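BH1478 protein (Bacillus halodurans, PDB 2QUP) is of unknown function, a member of the DUF327 family that folds as a single-chain bundle of four helices. Local coordinates at residues L56-R61 with D128-V133; S48-Q53 with R67-L72. One frame throughout, in Å; residues are numbered along the deposited sequence.

How the interactions relate
Both interactions draw on helix 27-60, which pairs with helix 126-144 in interaction 1 and with helix 63-88 in interaction 2. Along the chain the order is 48-53, 56-61, 67-72, 128-133, so the segments alternate. The two centres lie about 11 Å apart, on the same side of the chain's centre. Interaction 1 is the farther out, about 16 Å from that centre against about 9 Å. The contacts touch through Tyr69, whose OH packs 3.4 Å from Val133 CB and whose CG lies 4.1 Å from Leu57 CD2. Tyr69 of helix 63-88 thus touches all three other helices of the bundle.

Interaction 1: L56-R61 with D128-V133; sequences LLSETR and DILNMV
Ile129 meets segment 56-61 with both of its branches, CG2 on the helix and CD1 on Arg61 just beyond it. Ile129 CG2 sits 3.7 Å from Ser58 CA. The same methyl lies 4.2 Å from Leu57 CG, and the Leu57 and Ile129 side chains are set nearly square to each other. The longer branch, with CG1 anti to the carbonyl carbon (chi1 -62°), carries CD1 to 3.7 Å from Arg61 CG. Farther along, Leu57 CD2 approaches Val133 CG1 at 4.4 Å.

The two helices run antiparallel at 160°, with their local axes 8.7 Å apart, as neighbours in an up-and-down four-helix bundle. The small Ser58 probably helps them come this close; its CA is 5.3 Å from Ile129 CA. Leu66 and Val119, from the two other helices, also pack on Leu57.

Polar atoms make no hydrogen bond between the segments. In one modelled conformer, Ser58 OG touches Leu130 CD1 but bonds to the carbonyl of Lys55, one turn back in its own helix. Arg61, just past the helix end, has positive phi. In one of its two modelled conformers the chain bends at chi3 and folds back, and NH2 donates to Ser58 O at 2.9 Å. This bond is bent (135° at the hydrogen) and less certain. The donor lies in the carbonyl plane on a lone pair, though the oxygen is tilted out of the guanidinium plane.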
loop_
_atom_site.group_PDB
_atom_site.type_symbol
_atom_site.label_atom_id
_atom_site.label_comp_id
_atom_site.label_asym_id
_atom_site.label_seq_id
_atom_site.Cartn_x
_atom_site.Cartn_y
_atom_site.Cartn_z
ATOM N N LEU A 56 -0.394 15.553 -1.607
ATOM C CA LEU A 56 -0.583 16.344 -2.842
ATOM C C LEU A 56 -1.979 16.224 -3.399
ATOM O O LEU A 56 -2.583 17.239 -3.728
ATOM C CB LEU A 56 0.401 15.915 -3.944
ATOM C CG LEU A 56 0.547 16.847 -5.140
ATOM C CD1 LEU A 56 0.642 18.284 -4.673
ATOM C CD2 LEU A 56 1.805 16.475 -5.938
ATOM N N LEU A 57 -2.485 14.987 -3.490
ATOM C CA LEU A 57 -3.812 14.723 -4.048
ATOM C C LEU A 57 -4.868 15.349 -3.185
ATOM O O LEU A 57 -5.820 15.874 -3.714
ATOM C CB LEU A 57 -4.115 13.225 -4.183
ATOM C CG LEU A 57 -5.587 12.786 -4.367
ATOM C CD1 LEU A 57 -6.210 13.303 -5.667
ATOM C CD2 LEU A 57 -5.704 11.271 -4.280
ATOM N N SER A 58 -4.701 15.302 -1.870
ATOM C CA SER A 58 -5.652 15.936 -0.947
ATOM C C SER A 58 -5.714 17.467 -1.125
ATOM O O SER A 58 -6.779 18.099 -0.925
ATOM C CB SER A 58 -5.276 15.587 0.487
ATOM O OG SER A 58 -4.245 16.440 0.942
ATOM N N GLU A 59 -4.576 18.052 -1.506
ATOM C CA GLU A 59 -4.440 19.489 -1.736
ATOM C C GLU A 59 -4.922 19.880 -3.137
ATOM O O GLU A 59 -5.636 20.860 -3.290
ATOM C CB GLU A 59 -2.968 19.920 -1.590
ATOM C CG GLU A 59 -2.332 19.754 -0.211
ATOM C CD GLU A 59 -2.908 20.683 0.852
ATOM O OE1 GLU A 59 -3.451 20.155 1.845
ATOM O OE2 GLU A 59 -2.810 21.927 0.714
ATOM N N THR A 60 -4.494 19.149 -4.164
ATOM C CA THR A 60 -4.802 19.542 -5.537
ATOM C C THR A 60 -6.156 19.021 -5.977
ATOM O O THR A 60 -6.960 19.799 -6.496
ATOM C CB THR A 60 -3.757 19.084 -6.551
ATOM O OG1 THR A 60 -3.778 17.663 -6.604
ATOM C CG2 THR A 60 -2.372 19.551 -6.167
ATOM N N ARG A 61 -6.372 17.731 -5.804
ATOM C CA ARG A 61 -7.667 17.033 -6.078
ATOM C C ARG A 61 -7.946 16.956 -7.593
ATOM O O ARG A 61 -9.032 17.095 -8.037
ATOM C CB ARG A 61 -8.853 17.590 -5.271
ATOM C CG ARG A 61 -8.598 17.672 -3.768
ATOM C CD ARG A 61 -9.540 18.635 -3.069
ATOM N NE ARG A 61 -9.319 20.034 -3.449
ATOM C CZ ARG A 61 -8.631 20.925 -2.733
ATOM N NH1 ARG A 61 -8.506 22.169 -3.173
ATOM N NH2 ARG A 61 -8.045 20.584 -1.591
ATOM N N ASP A 128 -11.671 15.181 3.917
ATOM C CA ASP A 128 -12.272 13.879 3.593
ATOM C C ASP A 128 -11.358 13.064 2.688
ATOM O O ASP A 128 -11.169 11.889 2.925
ATOM C CB ASP A 128 -13.633 14.058 2.912
ATOM C CG ASP A 128 -14.635 14.820 3.775
ATOM O OD1 ASP A 128 -14.525 14.816 5.018
ATOM O OD2 ASP A 128 -15.544 15.438 3.196
ATOM N N ILE A 129 -10.796 13.698 1.663
ATOM C CA ILE A 129 -9.801 13.052 0.780
ATOM C C ILE A 129 -8.548 12.575 1.530
ATOM O O ILE A 129 -8.097 11.440 1.360
ATOM C CB ILE A 129 -9.466 13.945 -0.434
ATOM C CG1 ILE A 129 -10.738 14.160 -1.270
ATOM C CG2 ILE A 129 -8.335 13.355 -1.273
ATOM C CD1 ILE A 129 -10.528 14.655 -2.672
ATOM N N LEU A 130 -8.027 13.441 2.398
ATOM C CA LEU A 130 -6.998 13.076 3.360
ATOM C C LEU A 130 -7.338 11.845 4.198
ATOM O O LEU A 130 -6.512 10.932 4.328
ATOM C CB LEU A 130 -6.655 14.278 4.242
ATOM C CG LEU A 130 -5.333 14.322 4.988
ATOM C CD1 LEU A 130 -4.144 13.983 4.042
ATOM C CD2 LEU A 130 -5.205 15.710 5.585
ATOM N N ASN A 131 -8.551 11.797 4.752
ATOM C CA ASN A 131 -9.003 10.639 5.532
ATOM C C ASN A 131 -9.016 9.356 4.734
ATOM O O ASN A 131 -8.545 8.329 5.222
ATOM C CB ASN A 131 -10.375 10.886 6.147
ATOM C CG ASN A 131 -10.341 11.968 7.214
ATOM O OD1 ASN A 131 -9.433 12.011 8.050
ATOM N ND2 ASN A 131 -11.329 12.854 7.186
ATOM N N MET A 132 -9.505 9.457 3.493
ATOM C CA MET A 132 -9.602 8.327 2.571
ATOM C C MET A 132 -8.231 7.742 2.259
ATOM O O MET A 132 -8.065 6.519 2.225
ATOM C CB MET A 132 -10.293 8.749 1.263
ATOM C CG MET A 132 -11.798 9.039 1.378
ATOM S SD MET A 132 -12.468 9.858 -0.097
ATOM C CE MET A 132 -13.909 10.694 0.594
ATOM N N VAL A 133 -7.249 8.613 2.021
ATOM C CA VAL A 133 -5.886 8.131 1.765
ATOM C C VAL A 133 -5.213 7.573 3.033
ATOM O O VAL A 133 -4.312 6.760 2.954
ATOM C CB VAL A 133 -4.995 9.179 1.035
ATOM C CG1 VAL A 133 -5.729 9.787 -0.184
ATOM C CG2 VAL A 133 -4.512 10.271 1.988
#

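Interaction 2: S48-Q53 with R67-L72; sequences SKIDDQ and RKYKEL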
loop_
_atom_site.group_PDB
_atom_site.type_symbol
_atom_site.label_atom_id
_atom_site.label_comp_id
_atom_site.label_asym_id
_atom_site.label_seq_id
_atom_site.Cartn_x
_atom_site.Cartn_y
_atom_site.Cartn_z
ATOM N N SER A 48 6.829 6.362 1.508
ATOM C CA SER A 48 7.201 7.766 1.644
ATOM C C SER A 48 6.660 8.580 0.468
ATOM O O SER A 48 6.026 9.623 0.670
ATOM C CB SER A 48 8.726 7.916 1.752
ATOM O OG SER A 48 9.179 7.640 3.068
ATOM N N LYS A 49 6.913 8.095 -0.751
ATOM C CA LYS A 49 6.295 8.614 -1.978
ATOM C C LYS A 49 4.768 8.613 -1.900
ATOM O O LYS A 49 4.121 9.621 -2.147
ATOM C CB LYS A 49 6.721 7.764 -3.154
ATOM C CG LYS A 49 8.179 7.945 -3.511
ATOM C CD LYS A 49 8.544 7.009 -4.653
ATOM C CE LYS A 49 9.905 7.348 -5.200
ATOM N NZ LYS A 49 10.939 6.580 -4.477
ATOM N N ILE A 50 4.201 7.485 -1.518
ATOM C CA ILE A 50 2.751 7.367 -1.365
ATOM C C ILE A 50 2.181 8.403 -0.396
ATOM O O ILE A 50 1.149 9.007 -0.685
ATOM C CB ILE A 50 2.344 5.923 -0.984
ATOM C CG1 ILE A 50 2.633 4.957 -2.137
ATOM C CG2 ILE A 50 0.871 5.810 -0.716
ATOM C CD1 ILE A 50 2.439 3.511 -1.737
ATOM N N ASP A 51 2.854 8.620 0.733
ATOM C CA ASP A 51 2.445 9.656 1.705
ATOM C C ASP A 51 2.444 11.058 1.096
ATOM O O ASP A 51 1.519 11.845 1.303
ATOM C CB ASP A 51 3.396 9.673 2.902
ATOM C CG ASP A 51 3.079 8.611 3.911
ATOM O OD1 ASP A 51 1.911 8.180 3.989
ATOM O OD2 ASP A 51 4.008 8.209 4.636
ATOM N N ASP A 52 3.503 11.363 0.355
ATOM C CA ASP A 52 3.669 12.678 -0.272
ATOM C C ASP A 52 2.649 12.915 -1.387
ATOM O O ASP A 52 2.137 14.033 -1.566
ATOM C CB ASP A 52 5.075 12.801 -0.873
ATOM C CG ASP A 52 6.141 13.002 0.168
ATOM O OD1 ASP A 52 5.817 13.526 1.256
ATOM O OD2 ASP A 52 7.308 12.634 -0.115
ATOM N N GLN A 53 2.363 11.856 -2.143
ATOM C CA GLN A 53 1.454 11.961 -3.260
ATOM C C GLN A 53 0.009 12.000 -2.743
ATOM O O GLN A 53 -0.866 12.549 -3.384
ATOM C CB GLN A 53 1.685 10.792 -4.231
ATOM C CG GLN A 53 0.896 10.862 -5.541
ATOM C CD GLN A 53 0.940 12.216 -6.233
ATOM O OE1 GLN A 53 2.008 12.740 -6.523
ATOM N NE2 GLN A 53 -0.229 12.767 -6.532
ATOM N N ARG A 67 -4.153 9.807 -10.724
ATOM C CA ARG A 67 -3.401 8.888 -11.562
ATOM C C ARG A 67 -2.064 8.521 -10.903
ATOM O O ARG A 67 -1.753 7.333 -10.758
ATOM C CB ARG A 67 -3.163 9.495 -12.950
ATOM C CG ARG A 67 -4.236 9.186 -14.005
ATOM C CD ARG A 67 -4.239 10.185 -15.197
ATOM N NE ARG A 67 -2.906 10.674 -15.561
ATOM C CZ ARG A 67 -2.627 11.926 -15.932
ATOM N NH1 ARG A 67 -3.579 12.846 -16.017
ATOM N NH2 ARG A 67 -1.383 12.257 -16.238
ATOM N N LYS A 68 -1.293 9.528 -10.486
ATOM C CA LYS A 68 0.025 9.290 -9.894
ATOM C C LYS A 68 -0.075 8.528 -8.562
ATOM O O LYS A 68 0.722 7.641 -8.297
ATOM C CB LYS A 68 0.823 10.596 -9.749
ATOM C CG LYS A 68 2.162 10.417 -9.038
ATOM C CD LYS A 68 3.243 11.394 -9.470
ATOM C CE LYS A 68 4.547 11.088 -8.744
ATOM N NZ LYS A 68 4.898 9.649 -8.874
ATOM N N TYR A 69 -1.076 8.862 -7.759
ATOM C CA TYR A 69 -1.368 8.187 -6.481
ATOM C C TYR A 69 -1.641 6.688 -6.647
ATOM O O TYR A 69 -0.982 5.844 -6.024
ATOM C CB TYR A 69 -2.602 8.840 -5.826
ATOM C CG TYR A 69 -2.940 8.227 -4.484
ATOM C CD1 TYR A 69 -2.120 8.440 -3.379
ATOM C CD2 TYR A 69 -4.063 7.413 -4.324
ATOM C CE1 TYR A 69 -2.415 7.873 -2.143
ATOM C CE2 TYR A 69 -4.358 6.829 -3.095
ATOM C CZ TYR A 69 -3.535 7.075 -2.011
ATOM O OH TYR A 69 -3.828 6.512 -0.797
ATOM N N LYS A 70 -2.598 6.372 -7.515
ATOM C CA LYS A 70 -3.015 4.999 -7.735
ATOM C C LYS A 70 -1.926 4.191 -8.430
ATOM O O LYS A 70 -1.852 3.001 -8.213
ATOM C CB LYS A 70 -4.333 4.947 -8.504
ATOM C CG LYS A 70 -5.513 5.491 -7.681
ATOM C CD LYS A 70 -6.758 5.712 -8.509
ATOM C CE LYS A 70 -7.216 4.486 -9.270
ATOM N NZ LYS A 70 -8.564 4.773 -9.832
ATOM N N GLU A 71 -1.071 4.833 -9.218
ATOM C CA GLU A 71 0.033 4.080 -9.804
ATOM C C GLU A 71 1.089 3.687 -8.772
ATOM O O GLU A 71 1.706 2.633 -8.904
ATOM C CB GLU A 71 0.624 4.775 -11.032
ATOM C CG GLU A 71 -0.185 4.514 -12.328
ATOM C CD GLU A 71 0.101 3.148 -12.959
ATOM O OE1 GLU A 71 -0.743 2.233 -12.835
ATOM O OE2 GLU A 71 1.173 2.990 -13.582
ATOM N N LEU A 72 1.259 4.502 -7.735
ATOM C CA LEU A 72 2.134 4.174 -6.637
ATOM C C LEU A 72 1.510 3.098 -5.748
ATOM O O LEU A 72 2.190 2.158 -5.335
ATOM C CB LEU A 72 2.461 5.440 -5.834
ATOM C CG LEU A 72 3.375 6.490 -6.454
ATOM C CD1 LEU A 72 3.484 7.650 -5.500
ATOM C CD2 LEU A 72 4.772 5.916 -6.723
#
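Gln53 reaches across to helix 63-88 and lies against the side chain of Lys68 and the backbone of Tyr69. Its CG is anti to the backbone N (chi1 -173°), which brings that carbon to 3.6 Å from Tyr69 N. The chain then bends at chi2, and the amide turns toward Lys68. There, in the modelled lysine conformer described, OE1 rests beside the aliphatic part, 3.4 Å from Lys68 CG, and the two side chains cross at a slant. This is van der Waals contact. The amide NE2 bonds instead to Glu65, one turn earlier on helix 63-88.

Leu72 fills the next position. Its CD1 lies 3.8 Å from Gln53 CB and also meets Lys49 at CB and the carbonyl oxygen. Ile50 and Leu72 lie alongside, pointing opposite ways, with Ile50 CG1 3.7 Å from Leu72 CB.

Tyr69 points its ring past Ile50 into the bundle. The two side chains are roughly perpendicular, with Ile50 CG2 4.1 Å from Tyr69 CE1. Ile50 O comes up to the rim of the ring, almost level with it. Leu112 and Leu115 of helix 98-120 and Ile136 of helix 126-144 also pack on this tyrosine.

The segments belong to the helical hairpin formed by helices 27-60 and 63-88. They run antiparallel at 156°, with local axes 9.5 Å apart.

Replacing Gln53 with alanine is likely to leave Glu65 without its amide partner and to open a gap beside Lys68 and the Tyr69 backbone. No hydrogen bond joins the two segments directly. Their pairing rests on van der Waals fit, apolar at Ile50, Leu72 and Tyr69, with the buried Gln53 amide turned toward the exposed Lys68 and satisfied at NE2 by Glu65.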